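Local atomic coordinates of SusD homolog (Bacteroides thetaiotaomicron VPI-5482, PDB entry 3IHV), a protein that probably binds sugars at the outer membrane and helps capture glycans, as SusD-like proteins do. Residues A[306-311]-A[463-468]; A[47-52]-A[471-476]; A[318-323]-A[424-429]; A[403-408]-A[453-458]. All blocks are in the same frame, centred on the assembly; numbering follows the deposited sequence. Where two conformers were deposited one is given.

Contact 1: A[306-311]-A[463-468]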
loop_
_atom_site.group_PDB
_atom_site.type_symbol
_atom_site.label_atom_id
_atom_site.label_comp_id
_atom_site.label_asym_id
_atom_site.label_seq_id
_atom_site.Cartn_x
_atom_site.Cartn_y
_atom_site.Cartn_z
ATOM N N HIS A 306 1.799 15.635 13.571
ATOM C CA HIS A 306 2.831 16.682 13.575
ATOM C C HIS A 306 4.178 16.289 14.191
ATOM O O HIS A 306 5.219 16.784 13.767
ATOM C CB HIS A 306 2.357 18.005 14.146
ATOM C CG HIS A 306 3.172 19.145 13.641
ATOM N ND1 HIS A 306 3.160 19.510 12.313
ATOM C CD2 HIS A 306 4.083 19.938 14.251
ATOM C CE1 HIS A 306 3.987 20.530 12.143
ATOM N NE2 HIS A 306 4.557 20.810 13.304
ATOM N N THR A 307 4.164 15.386 15.171
ATOM C CA THR A 307 5.414 14.913 15.740
ATOM C C THR A 307 6.313 14.217 14.687
ATOM O O THR A 307 7.547 14.275 14.779
ATOM C CB THR A 307 5.156 14.054 16.936
ATOM O OG1 THR A 307 4.088 13.156 16.654
ATOM C CG2 THR A 307 4.740 14.951 18.178
ATOM N N PHE A 308 5.710 13.574 13.692
ATOM C CA PHE A 308 6.459 13.008 12.573
ATOM C C PHE A 308 7.162 14.134 11.813
ATOM O O PHE A 308 8.370 14.041 11.492
ATOM C CB PHE A 308 5.516 12.201 11.673
ATOM C CG PHE A 308 6.177 11.596 10.448
ATOM C CD1 PHE A 308 7.317 10.825 10.563
ATOM C CD2 PHE A 308 5.602 11.735 9.174
ATOM C CE1 PHE A 308 7.881 10.243 9.460
ATOM C CE2 PHE A 308 6.183 11.153 8.079
ATOM C CZ PHE A 308 7.321 10.422 8.228
ATOM N N VAL A 309 6.398 15.191 11.515
ATOM C CA VAL A 309 6.950 16.382 10.886
ATOM C C VAL A 309 8.129 16.920 11.687
ATOM O O VAL A 309 9.190 17.218 11.104
ATOM C CB VAL A 309 5.915 17.518 10.689
ATOM C CG1 VAL A 309 6.613 18.808 10.156
ATOM C CG2 VAL A 309 4.759 17.078 9.807
ATOM N N LEU A 310 7.955 17.073 13.004
ATOM C CA LEU A 310 9.044 17.611 13.824
ATOM C C LEU A 310 10.305 16.730 13.746
ATOM O O LEU A 310 11.421 17.271 13.610
ATOM C CB LEU A 310 8.579 17.841 15.261
ATOM C CG LEU A 310 7.454 18.868 15.422
ATOM C CD1 LEU A 310 6.983 18.926 16.896
ATOM C CD2 LEU A 310 7.818 20.282 14.938
ATOM N N ASP A 311 10.145 15.404 13.849
ATOM C CA ASP A 311 11.300 14.493 13.766
ATOM C C ASP A 311 11.995 14.671 12.437
ATOM O O ASP A 311 13.203 14.855 12.377
ATOM C CB ASP A 311 10.918 13.027 13.879
ATOM C CG ASP A 311 10.520 12.638 15.264
ATOM O OD1 ASP A 311 10.815 13.414 16.203
ATOM O OD2 ASP A 311 9.869 11.579 15.392
ATOM N N LEU A 463 8.574 5.753 2.641
ATOM C CA LEU A 463 7.277 5.251 2.194
ATOM C C LEU A 463 6.043 5.908 2.829
ATOM O O LEU A 463 4.941 5.390 2.696
ATOM C CB LEU A 463 7.242 3.744 2.510
ATOM C CG LEU A 463 8.373 2.904 1.932
ATOM C CD1 LEU A 463 8.395 1.519 2.626
ATOM C CD2 LEU A 463 8.208 2.747 0.460
ATOM N N SER A 464 6.223 7.041 3.509
ATOM C CA SER A 464 5.140 7.680 4.226
ATOM C C SER A 464 3.894 7.791 3.386
ATOM O O SER A 464 3.991 8.112 2.221
ATOM C CB SER A 464 5.548 9.086 4.716
ATOM O OG SER A 464 5.891 9.969 3.660
ATOM N N PHE A 465 2.732 7.446 3.995
ATOM C CA PHE A 465 1.412 7.624 3.384
ATOM C C PHE A 465 1.091 6.624 2.254
ATOM O O PHE A 465 -0.031 6.631 1.746
ATOM C CB PHE A 465 1.187 9.073 2.936
ATOM C CG PHE A 465 1.730 10.067 3.904
ATOM C CD1 PHE A 465 1.329 10.040 5.243
ATOM C CD2 PHE A 465 2.683 11.007 3.506
ATOM C CE1 PHE A 465 1.877 10.933 6.151
ATOM C CE2 PHE A 465 3.227 11.884 4.428
ATOM C CZ PHE A 465 2.837 11.834 5.753
ATOM N N GLU A 466 2.048 5.770 1.879
ATOM C CA GLU A 466 1.849 4.795 0.792
ATOM C C GLU A 466 1.202 3.458 1.267
ATOM O O GLU A 466 1.161 2.479 0.522
ATOM C CB GLU A 466 3.169 4.515 0.087
ATOM C CG GLU A 466 3.746 5.713 -0.628
ATOM C CD GLU A 466 5.118 5.452 -1.203
ATOM O OE1 GLU A 466 5.305 4.480 -1.985
ATOM O OE2 GLU A 466 6.035 6.238 -0.874
ATOM N N GLY A 467 0.726 3.435 2.510
ATOM C CA GLY A 467 -0.100 2.343 3.005
ATOM C C GLY A 467 0.565 1.229 3.765
ATOM O O GLY A 467 -0.066 0.185 3.979
ATOM N N HIS A 468 1.801 1.444 4.185
ATOM C CA HIS A 468 2.577 0.401 4.855
ATOM C C HIS A 468 2.777 0.561 6.335
ATOM O O HIS A 468 3.091 -0.415 7.036
ATOM C CB HIS A 468 3.981 0.325 4.211
ATOM C CG HIS A 468 3.920 0.247 2.724
ATOM N ND1 HIS A 468 3.290 -0.797 2.063
ATOM C CD2 HIS A 468 4.261 1.151 1.779
ATOM C CE1 HIS A 468 3.301 -0.546 0.765
ATOM N NE2 HIS A 468 3.888 0.626 0.566
#
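The side chain of F308 projects from helix 306-313 and meets S464 and F465 with one corner of its ring. CE2 of F308 is 4.0 Å from CB of S464. The same CE2 of F308 is 4.1 Å from CZ of F465, which lies at the edge of the F308 ring, near its plane. The two phenyl groups touch at one atom each and slant past one another. CG of F308 is anti to the backbone N (chi1 178°), and this swings the ring off the helix toward the loop.

S464 serves both rings. Besides meeting F308, its CB lies 3.6 Å above one face of the F465 ring, offset toward the rim. S464 and F465 are the two central residues of a type II beta turn from L463 to E466. The turn is closed by a bond of 3.0 Å from E466 N to L463 O.

This tight corner is small. The two segments bury 84 Å² in all, and the contact is purely apolar in character. The helix is looser toward solvent, where D311 is exposed and T307 and L310 are partly so. F465 itself is partly exposed.

The loop joins helix 448-463 to helix 469-475. F308 also packs on S460 and Y461 of helix 448-463 and on I51 from a loop far away in sequence. E466 makes salt bridges with K370 and with R396 of strand 392-396. On another side of helix 306-313, T307 rests on helix 479-493.

Contact 2: A[47-52]-A[471-476]; sequences LGTDIS and QDLIRW
T49 and D50 meet L473 by van der Waals packing through a single methyl group. CD1 of L473 is 3.9 Å from CB of T49 and 4.2 Å from its CG2. CD1 of L473 also lies 3.8 Å from OD1 of D50.

The hydrogen bonds lie within the loop 47-52. OG1 of T49 sits between the backbone N and the carbonyl carbon (chi1 66°), and there it accepts from I51 N at 3.1 Å, nearly straight at 163°. This is an ST turn. S52 N adds a weak bond to the same oxygen. With an alanine here, the N-H of I51 would probably lose its acceptor, and the turn would be less firmly set.

Salt bridges hold the charged groups. OD2 of D50 pairs with R469. On the helix, R475 grips OD1 of D472 side-on, with NE at 2.8 Å and NH2 at 3.2 Å. Both donors reach that oxygen from one face of the carboxylate. D472 also pairs with R459, and R475 with E406.

The T49 and D472-R475 bonds thus shape each segment. Between 47-52 and 471-476 the touch is one leucine methyl, while D50 with R469 and L47 with R470 add polar ties to the start of the same helix.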
loop_
_atom_site.group_PDB
_atom_site.type_symbol
_atom_site.label_atom_id
_atom_site.label_comp_id
_atom_site.label_asym_id
_atom_site.label_seq_id
_atom_site.Cartn_x
_atom_site.Cartn_y
_atom_site.Cartn_z
ATOM N N LEU A 47 -4.752 4.144 8.208
ATOM C CA LEU A 47 -4.598 5.326 9.033
ATOM C C LEU A 47 -4.481 5.013 10.503
ATOM O O LEU A 47 -4.761 3.891 10.970
ATOM C CB LEU A 47 -5.768 6.264 8.764
ATOM C CG LEU A 47 -5.779 6.881 7.379
ATOM C CD1 LEU A 47 -7.172 7.450 7.109
ATOM C CD2 LEU A 47 -4.699 7.967 7.232
ATOM N N GLY A 48 -4.036 6.003 11.264
ATOM C CA GLY A 48 -3.981 5.868 12.723
ATOM C C GLY A 48 -2.696 5.291 13.226
ATOM O O GLY A 48 -2.670 4.250 13.906
ATOM N N THR A 49 -1.609 5.978 12.896
ATOM C CA THR A 49 -0.264 5.541 13.270
ATOM C C THR A 49 0.542 6.724 13.827
ATOM O O THR A 49 -0.028 7.740 14.264
ATOM C CB THR A 49 0.483 4.992 12.014
ATOM O OG1 THR A 49 0.702 6.050 11.080
ATOM C CG2 THR A 49 -0.361 3.893 11.329
ATOM N N ASP A 50 1.877 6.575 13.859
ATOM C CA ASP A 50 2.752 7.665 14.236
ATOM C C ASP A 50 2.941 8.710 13.148
ATOM O O ASP A 50 3.478 9.779 13.435
ATOM C CB ASP A 50 4.101 7.166 14.732
ATOM C CG ASP A 50 4.800 6.193 13.779
ATOM O OD1 ASP A 50 4.141 5.556 12.901
ATOM O OD2 ASP A 50 6.039 6.029 13.959
ATOM N N ILE A 51 2.520 8.416 11.921
ATOM C CA ILE A 51 2.708 9.353 10.824
ATOM C C ILE A 51 1.443 9.964 10.262
ATOM O O ILE A 51 1.508 11.069 9.753
ATOM C CB ILE A 51 3.584 8.720 9.676
ATOM C CG1 ILE A 51 2.838 7.727 8.814
ATOM C CG2 ILE A 51 4.868 8.116 10.282
ATOM C CD1 ILE A 51 3.609 7.205 7.566
ATOM N N SER A 52 0.287 9.271 10.363
ATOM C CA SER A 52 -0.915 9.817 9.809
ATOM C C SER A 52 -2.157 9.397 10.562
ATOM O O SER A 52 -2.173 8.377 11.287
ATOM C CB SER A 52 -1.046 9.477 8.310
ATOM O OG SER A 52 -1.381 8.143 8.128
ATOM N N GLN A 471 0.560 -1.688 8.886
ATOM C CA GLN A 471 0.901 -3.123 8.843
ATOM C C GLN A 471 2.329 -3.420 9.294
ATOM O O GLN A 471 2.581 -4.496 9.835
ATOM C CB GLN A 471 0.617 -3.721 7.469
ATOM C CG GLN A 471 -0.828 -3.696 7.077
ATOM C CD GLN A 471 -1.699 -4.514 7.990
ATOM O OE1 GLN A 471 -2.745 -4.037 8.452
ATOM N NE2 GLN A 471 -1.234 -5.712 8.338
ATOM N N ASP A 472 3.243 -2.465 9.088
ATOM C CA ASP A 472 4.618 -2.587 9.570
ATOM C C ASP A 472 4.597 -2.592 11.097
ATOM O O ASP A 472 5.151 -3.484 11.698
ATOM C CB ASP A 472 5.503 -1.447 9.047
ATOM C CG ASP A 472 5.996 -1.668 7.588
ATOM O OD1 ASP A 472 6.000 -2.815 7.112
ATOM O OD2 ASP A 472 6.379 -0.676 6.930
ATOM N N LEU A 473 3.934 -1.587 11.708
ATOM C CA LEU A 473 3.844 -1.539 13.175
ATOM C C LEU A 473 3.270 -2.843 13.744
ATOM O O LEU A 473 3.767 -3.399 14.741
ATOM C CB LEU A 473 3.007 -0.322 13.623
ATOM C CG LEU A 473 3.594 1.071 13.348
ATOM C CD1 LEU A 473 2.585 2.190 13.733
ATOM C CD2 LEU A 473 4.937 1.290 14.059
ATOM N N ILE A 474 2.265 -3.369 13.053
ATOM C CA ILE A 474 1.638 -4.619 13.436
ATOM C C ILE A 474 2.617 -5.796 13.329
ATOM O O ILE A 474 2.789 -6.533 14.289
ATOM C CB ILE A 474 0.317 -4.878 12.635
ATOM C CG1 ILE A 474 -0.746 -3.883 13.092
ATOM C CG2 ILE A 474 -0.177 -6.313 12.882
ATOM C CD1 ILE A 474 -2.004 -3.826 12.275
ATOM N N ARG A 475 3.303 -5.963 12.195
ATOM C CA ARG A 475 4.215 -7.099 12.085
ATOM C C ARG A 475 5.412 -6.971 13.050
ATOM O O ARG A 475 6.007 -7.977 13.473
ATOM C CB ARG A 475 4.648 -7.305 10.635
ATOM C CG ARG A 475 5.581 -6.225 10.094
ATOM C CD ARG A 475 5.881 -6.458 8.614
ATOM N NE ARG A 475 6.724 -5.391 8.072
ATOM C CZ ARG A 475 8.048 -5.377 8.117
ATOM N NH1 ARG A 475 8.703 -6.385 8.624
ATOM N NH2 ARG A 475 8.712 -4.363 7.606
ATOM N N TRP A 476 5.737 -5.725 13.427
ATOM C CA TRP A 476 6.763 -5.489 14.426
ATOM C C TRP A 476 6.281 -5.710 15.853
ATOM O O TRP A 476 7.097 -5.713 16.751
ATOM C CB TRP A 476 7.353 -4.078 14.308
ATOM C CG TRP A 476 8.073 -3.802 12.993
ATOM C CD1 TRP A 476 8.740 -4.711 12.238
ATOM C CD2 TRP A 476 8.154 -2.554 12.290
ATOM N NE1 TRP A 476 9.244 -4.118 11.122
ATOM C CE2 TRP A 476 8.927 -2.778 11.148
ATOM C CE3 TRP A 476 7.719 -1.258 12.565
ATOM C CZ2 TRP A 476 9.197 -1.785 10.227
ATOM C CZ3 TRP A 476 7.998 -0.250 11.639
ATOM C CH2 TRP A 476 8.730 -0.519 10.490
#

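Contact 3: A[318-323]-A[424-429]; sequences DIRRDL and NAVRRR
R320 crosses to V426 and R427 with the end of its guanidinium, and I319 makes a slighter, long contact with the backbone of R429. NH1 of R320 is 3.8 Å from CG1 of V426, with the two side chains at about a right angle. CD1 of I319 is 4.4 Å from the carbonyl O of R429.

The salt bridge lies within 318-323. R320 grips D318 side-on, one nitrogen to each oxygen. NE of R320 meets OD1 of D318 at 3.0 Å, almost straight at 173°, and NH2 meets OD2 at 2.9 Å. The chain of R320 bends at chi3 (-66°), which turns the head back to D318. OD1 of D318 also takes a capping bond of 2.9 Å from R320 N.

A water bridges the segments. It donates to OD2 of D318 and accepts from NH1 of R427.

The two arginines share an anion. NH2 of R320 and NH1 of R427 are 4.0 Å apart, their planes 68° to each other, and both residues pair with E458. R320 also reaches E462. R429 pairs with E258 and also with E462. A methionine in place of R320 would probably leave D318 without its salt-bridge partner, and E458 and E462 each with one fewer.

The arrangement is a largely buried arginine-carboxylate network. It ties the start of helix 320-324 to helix 417-430 through E458 and E462 of helix 448-463.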
loop_
_atom_site.group_PDB
_atom_site.type_symbol
_atom_site.label_atom_id
_atom_site.label_comp_id
_atom_site.label_asym_id
_atom_site.label_seq_id
_atom_site.Cartn_x
_atom_site.Cartn_y
_atom_site.Cartn_z
ATOM N N ASP A 318 17.304 16.068 3.814
ATOM C CA ASP A 318 16.474 14.999 3.252
ATOM C C ASP A 318 15.393 15.646 2.389
ATOM O O ASP A 318 14.449 16.277 2.925
ATOM C CB ASP A 318 15.862 14.208 4.398
ATOM C CG ASP A 318 15.110 12.993 3.938
ATOM O OD1 ASP A 318 14.637 12.968 2.771
ATOM O OD2 ASP A 318 14.950 12.075 4.776
ATOM N N ILE A 319 15.514 15.476 1.072
ATOM C CA ILE A 319 14.593 16.124 0.127
ATOM C C ILE A 319 13.214 15.470 0.087
ATOM O O ILE A 319 12.276 16.017 -0.478
ATOM C CB ILE A 319 15.183 16.245 -1.317
ATOM C CG1 ILE A 319 15.260 14.889 -2.020
ATOM C CG2 ILE A 319 16.530 17.011 -1.262
ATOM C CD1 ILE A 319 15.484 14.998 -3.524
ATOM N N ARG A 320 13.086 14.300 0.683
ATOM C CA ARG A 320 11.824 13.600 0.634
ATOM C C ARG A 320 10.796 14.264 1.505
ATOM O O ARG A 320 9.622 14.093 1.266
ATOM C CB ARG A 320 11.976 12.183 1.099
ATOM C CG ARG A 320 12.858 11.338 0.199
ATOM C CD ARG A 320 13.168 9.997 0.817
ATOM N NE ARG A 320 13.999 10.155 2.017
ATOM C CZ ARG A 320 14.537 9.140 2.705
ATOM N NH1 ARG A 320 14.361 7.891 2.329
ATOM N NH2 ARG A 320 15.267 9.367 3.767
ATOM N N ARG A 321 11.241 14.973 2.536
ATOM C CA ARG A 321 10.319 15.578 3.511
ATOM C C ARG A 321 9.319 16.529 2.840
ATOM O O ARG A 321 8.128 16.321 2.941
ATOM C CB ARG A 321 11.084 16.259 4.627
ATOM C CG ARG A 321 10.181 16.909 5.739
ATOM C CD ARG A 321 10.996 17.595 6.871
ATOM N NE ARG A 321 11.875 18.557 6.231
ATOM C CZ ARG A 321 13.169 18.388 5.973
ATOM N NH1 ARG A 321 13.843 17.290 6.362
ATOM N NH2 ARG A 321 13.797 19.327 5.301
ATOM N N ASP A 322 9.816 17.521 2.137
ATOM C CA ASP A 322 8.946 18.458 1.419
ATOM C C ASP A 322 8.193 17.840 0.234
ATOM O O ASP A 322 7.162 18.381 -0.185
ATOM C CB ASP A 322 9.739 19.675 0.951
ATOM C CG ASP A 322 10.273 20.476 2.105
ATOM O OD1 ASP A 322 9.598 20.553 3.154
ATOM O OD2 ASP A 322 11.370 21.027 1.975
ATOM N N LEU A 323 8.720 16.752 -0.333
ATOM C CA LEU A 323 8.044 16.049 -1.406
ATOM C C LEU A 323 6.947 15.154 -0.895
ATOM O O LEU A 323 6.052 14.817 -1.671
ATOM C CB LEU A 323 9.021 15.228 -2.240
ATOM C CG LEU A 323 9.941 16.066 -3.098
ATOM C CD1 LEU A 323 11.109 15.239 -3.681
ATOM C CD2 LEU A 323 9.133 16.714 -4.256
ATOM N N ASN A 424 21.618 2.481 2.505
ATOM C CA ASN A 424 22.333 3.703 2.043
ATOM C C ASN A 424 21.970 4.087 0.611
ATOM O O ASN A 424 21.933 5.277 0.299
ATOM C CB ASN A 424 23.822 3.607 2.304
ATOM C CG ASN A 424 24.160 3.775 3.775
ATOM O OD1 ASN A 424 23.381 4.377 4.527
ATOM N ND2 ASN A 424 25.295 3.229 4.191
ATOM N N ALA A 425 21.581 3.120 -0.228
ATOM C CA ALA A 425 21.130 3.472 -1.589
ATOM C C ALA A 425 19.880 4.309 -1.480
ATOM O O ALA A 425 19.727 5.337 -2.179
ATOM C CB ALA A 425 20.839 2.237 -2.434
ATOM N N VAL A 426 18.985 3.867 -0.595
ATOM C CA VAL A 426 17.749 4.584 -0.352
ATOM C C VAL A 426 17.994 5.989 0.263
ATOM O O VAL A 426 17.410 6.979 -0.198
ATOM C CB VAL A 426 16.779 3.780 0.500
ATOM C CG1 VAL A 426 15.563 4.634 0.871
ATOM C CG2 VAL A 426 16.357 2.530 -0.273
ATOM N N ARG A 427 18.873 6.072 1.244
ATOM C CA ARG A 427 19.204 7.359 1.875
ATOM C C ARG A 427 19.852 8.329 0.864
ATOM O O ARG A 427 19.534 9.522 0.827
ATOM C CB ARG A 427 20.222 7.152 2.998
ATOM C CG ARG A 427 19.877 6.181 4.119
ATOM C CD ARG A 427 19.202 6.759 5.231
ATOM N NE ARG A 427 19.910 7.920 5.805
ATOM C CZ ARG A 427 19.266 8.882 6.458
ATOM N NH1 ARG A 427 17.950 8.780 6.662
ATOM N NH2 ARG A 427 19.917 9.953 6.891
ATOM N N ARG A 428 20.763 7.826 0.043
ATOM C CA ARG A 428 21.428 8.689 -0.925
ATOM C C ARG A 428 20.430 9.291 -1.911
ATOM O O ARG A 428 20.457 10.471 -2.225
ATOM C CB ARG A 428 22.520 7.889 -1.647
ATOM C CG ARG A 428 23.680 7.576 -0.696
ATOM C CD ARG A 428 24.646 6.584 -1.278
ATOM N NE ARG A 428 25.736 6.304 -0.372
ATOM C CZ ARG A 428 26.807 5.568 -0.678
ATOM N NH1 ARG A 428 26.938 5.018 -1.885
ATOM N NH2 ARG A 428 27.763 5.378 0.230
ATOM N N ARG A 429 19.546 8.453 -2.440
ATOM C CA ARG A 429 18.561 8.971 -3.369
ATOM C C ARG A 429 17.687 10.009 -2.627
ATOM O O ARG A 429 17.338 11.059 -3.203
ATOM C CB ARG A 429 17.735 7.811 -3.954
ATOM C CG ARG A 429 16.889 8.155 -5.148
ATOM C CD ARG A 429 15.526 8.697 -4.778
ATOM N NE ARG A 429 14.693 7.700 -4.161
ATOM C CZ ARG A 429 13.909 6.837 -4.799
ATOM N NH1 ARG A 429 13.847 6.808 -6.136
ATOM N NH2 ARG A 429 13.163 6.004 -4.096
HETATM O O HOH W 1 16.593 11.434 6.855
#

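Contact 4: A[403-408]-A[453-458]; sequences LYAEAL and EAVRKE
The guanidinium of R456 has a water at its edge, in its plane, and this water joins it to E406. The water accepts from NH2 of R456 at 3.0 Å and donates to OE2 of E406 at 2.7 Å. R456 also makes a cation-pi contact with W476. A second flat group, the ring of Y404, carries CD1 of L408 on one face, 3.5 Å above the plane and offset toward the rim; this packing is internal to helix 397-412.

The direct packing is apolar and centres on V455. Its CG1 lies 3.9 Å from CB of E406, and its CG2 is 4.5 Å from CB of A405. V455 was modelled in two conformers, so these methyl positions hold for one of them. E406 and V455 bring the two helices close, with CA atoms 6.3 Å apart.

CG of E406 is anti to the backbone N (chi1 179°) and the chain runs on extended. This carries the carboxylate beyond V455 to R475, its salt-bridge partner, and to NE1 of W476. The buried acid is thus met on both oxygens.

Helices 397-412 and 448-463 pack side by side here. Helix 417-430 lies next to Y404 and E458, helix 219-232 takes Y404, E406 and A407, and helix 195-210 takes L403.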
loop_
_atom_site.group_PDB
_atom_site.type_symbol
_atom_site.label_atom_id
_atom_site.label_comp_id
_atom_site.label_asym_id
_atom_site.label_seq_id
_atom_site.Cartn_x
_atom_site.Cartn_y
_atom_site.Cartn_z
ATOM N N LEU A 403 13.493 -3.708 2.988
ATOM C CA LEU A 403 13.172 -5.048 3.516
ATOM C C LEU A 403 14.400 -5.936 3.547
ATOM O O LEU A 403 14.578 -6.751 4.474
ATOM C CB LEU A 403 12.081 -5.729 2.673
ATOM C CG LEU A 403 10.682 -5.132 2.808
ATOM C CD1 LEU A 403 9.755 -5.725 1.753
ATOM C CD2 LEU A 403 10.145 -5.417 4.249
ATOM N N TYR A 404 15.222 -5.826 2.500
ATOM C CA TYR A 404 16.461 -6.578 2.427
ATOM C C TYR A 404 17.364 -6.237 3.612
ATOM O O TYR A 404 17.847 -7.123 4.334
ATOM C CB TYR A 404 17.130 -6.271 1.085
ATOM C CG TYR A 404 18.385 -7.050 0.729
ATOM C CD1 TYR A 404 18.541 -8.389 1.079
ATOM C CD2 TYR A 404 19.382 -6.460 -0.049
ATOM C CE1 TYR A 404 19.683 -9.100 0.716
ATOM C CE2 TYR A 404 20.502 -7.168 -0.425
ATOM C CZ TYR A 404 20.643 -8.496 -0.051
ATOM O OH TYR A 404 21.775 -9.194 -0.432
ATOM N N ALA A 405 17.538 -4.939 3.859
ATOM C CA ALA A 405 18.347 -4.498 4.976
ATOM C C ALA A 405 17.758 -4.994 6.281
ATOM O O ALA A 405 18.500 -5.529 7.135
ATOM C CB ALA A 405 18.463 -2.985 5.015
ATOM N N GLU A 406 16.444 -4.839 6.431
ATOM C CA GLU A 406 15.759 -5.268 7.662
ATOM C C GLU A 406 15.958 -6.762 7.908
ATOM O O GLU A 406 16.355 -7.193 8.971
ATOM C CB GLU A 406 14.253 -4.936 7.583
ATOM C CG GLU A 406 13.462 -5.370 8.797
ATOM C CD GLU A 406 11.984 -5.108 8.677
ATOM O OE1 GLU A 406 11.530 -4.458 7.678
ATOM O OE2 GLU A 406 11.291 -5.514 9.633
ATOM N N ALA A 407 15.685 -7.556 6.880
ATOM C CA ALA A 407 15.741 -9.026 7.019
ATOM C C ALA A 407 17.146 -9.534 7.247
ATOM O O ALA A 407 17.360 -10.463 8.064
ATOM C CB ALA A 407 15.112 -9.717 5.761
ATOM N N LEU A 408 18.128 -8.971 6.534
ATOM C CA LEU A 408 19.511 -9.351 6.793
ATOM C C LEU A 408 19.883 -9.122 8.256
ATOM O O LEU A 408 20.509 -9.964 8.897
ATOM C CB LEU A 408 20.473 -8.558 5.908
ATOM C CG LEU A 408 20.559 -9.000 4.434
ATOM C CD1 LEU A 408 21.296 -7.941 3.619
ATOM C CD2 LEU A 408 21.285 -10.343 4.390
ATOM N N GLU A 453 16.264 -0.019 14.544
ATOM C CA GLU A 453 15.588 1.248 14.795
ATOM C C GLU A 453 15.754 2.148 13.587
ATOM O O GLU A 453 14.763 2.779 13.139
ATOM C CB GLU A 453 16.141 1.908 16.076
ATOM N N ALA A 454 16.964 2.168 13.001
ATOM C CA ALA A 454 17.218 3.001 11.818
ATOM C C ALA A 454 16.386 2.573 10.641
ATOM O O ALA A 454 15.826 3.435 9.932
ATOM C CB ALA A 454 18.747 2.991 11.412
ATOM N N VAL A 455 16.268 1.272 10.423
ATOM C CA VAL A 455 15.505 0.779 9.254
ATOM C C VAL A 455 14.009 1.015 9.446
ATOM O O VAL A 455 13.302 1.417 8.512
ATOM C CB VAL A 455 15.731 -0.704 8.940
ATOM C CG1 VAL A 455 15.000 -1.086 7.609
ATOM C CG2 VAL A 455 17.184 -1.037 8.824
ATOM N N ARG A 456 13.526 0.817 10.660
ATOM C CA ARG A 456 12.105 1.078 10.943
ATOM C C ARG A 456 11.744 2.558 10.702
ATOM O O ARG A 456 10.692 2.875 10.113
ATOM C CB ARG A 456 11.751 0.580 12.341
ATOM C CG ARG A 456 11.893 -0.932 12.437
ATOM C CD ARG A 456 11.464 -1.480 13.781
ATOM N NE ARG A 456 11.386 -2.946 13.808
ATOM C CZ ARG A 456 10.966 -3.653 14.856
ATOM N NH1 ARG A 456 10.555 -3.039 15.979
ATOM N NH2 ARG A 456 10.946 -4.973 14.796
ATOM N N LYS A 457 12.663 3.465 11.071
ATOM C CA LYS A 457 12.476 4.883 10.823
ATOM C C LYS A 457 12.560 5.210 9.326
ATOM O O LYS A 457 11.754 6.009 8.778
ATOM C CB LYS A 457 13.520 5.706 11.607
ATOM C CG LYS A 457 13.312 7.188 11.476
ATOM C CD LYS A 457 14.223 7.989 12.442
ATOM C CE LYS A 457 15.653 7.917 12.018
ATOM N NZ LYS A 457 16.450 8.877 12.810
ATOM N N GLU A 458 13.531 4.602 8.647
ATOM C CA GLU A 458 13.722 4.869 7.207
ATOM C C GLU A 458 12.473 4.544 6.422
ATOM O O GLU A 458 12.147 5.221 5.452
ATOM C CB GLU A 458 14.923 4.087 6.669
ATOM C CG GLU A 458 15.357 4.561 5.335
ATOM C CD GLU A 458 15.909 5.984 5.372
ATOM O OE1 GLU A 458 16.526 6.359 6.402
ATOM O OE2 GLU A 458 15.717 6.721 4.376
HETATM O O HOH W 2 12.256 -5.482 12.180
#

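In the fold
All four contacts are largely buried, though contact 3 reaches the surface at I319. Contacts 1 and 2 are neighbours, with centres about 10 Å apart. There F308 and F465 pack on D50 and I51, and the chemistry between segments is mostly apolar. Contacts 3 and 4 lie farther from the chain centre and are richer in charge. They share E458, which bonds to R320 and R427. Contact 4 joins contact 2 through E406, bound by R475 and W476. Helix 448-463 runs through contact 4 and leads into the loop of contact 1. Contact 2 alone brings in a segment from the first part of the chain, 47-52.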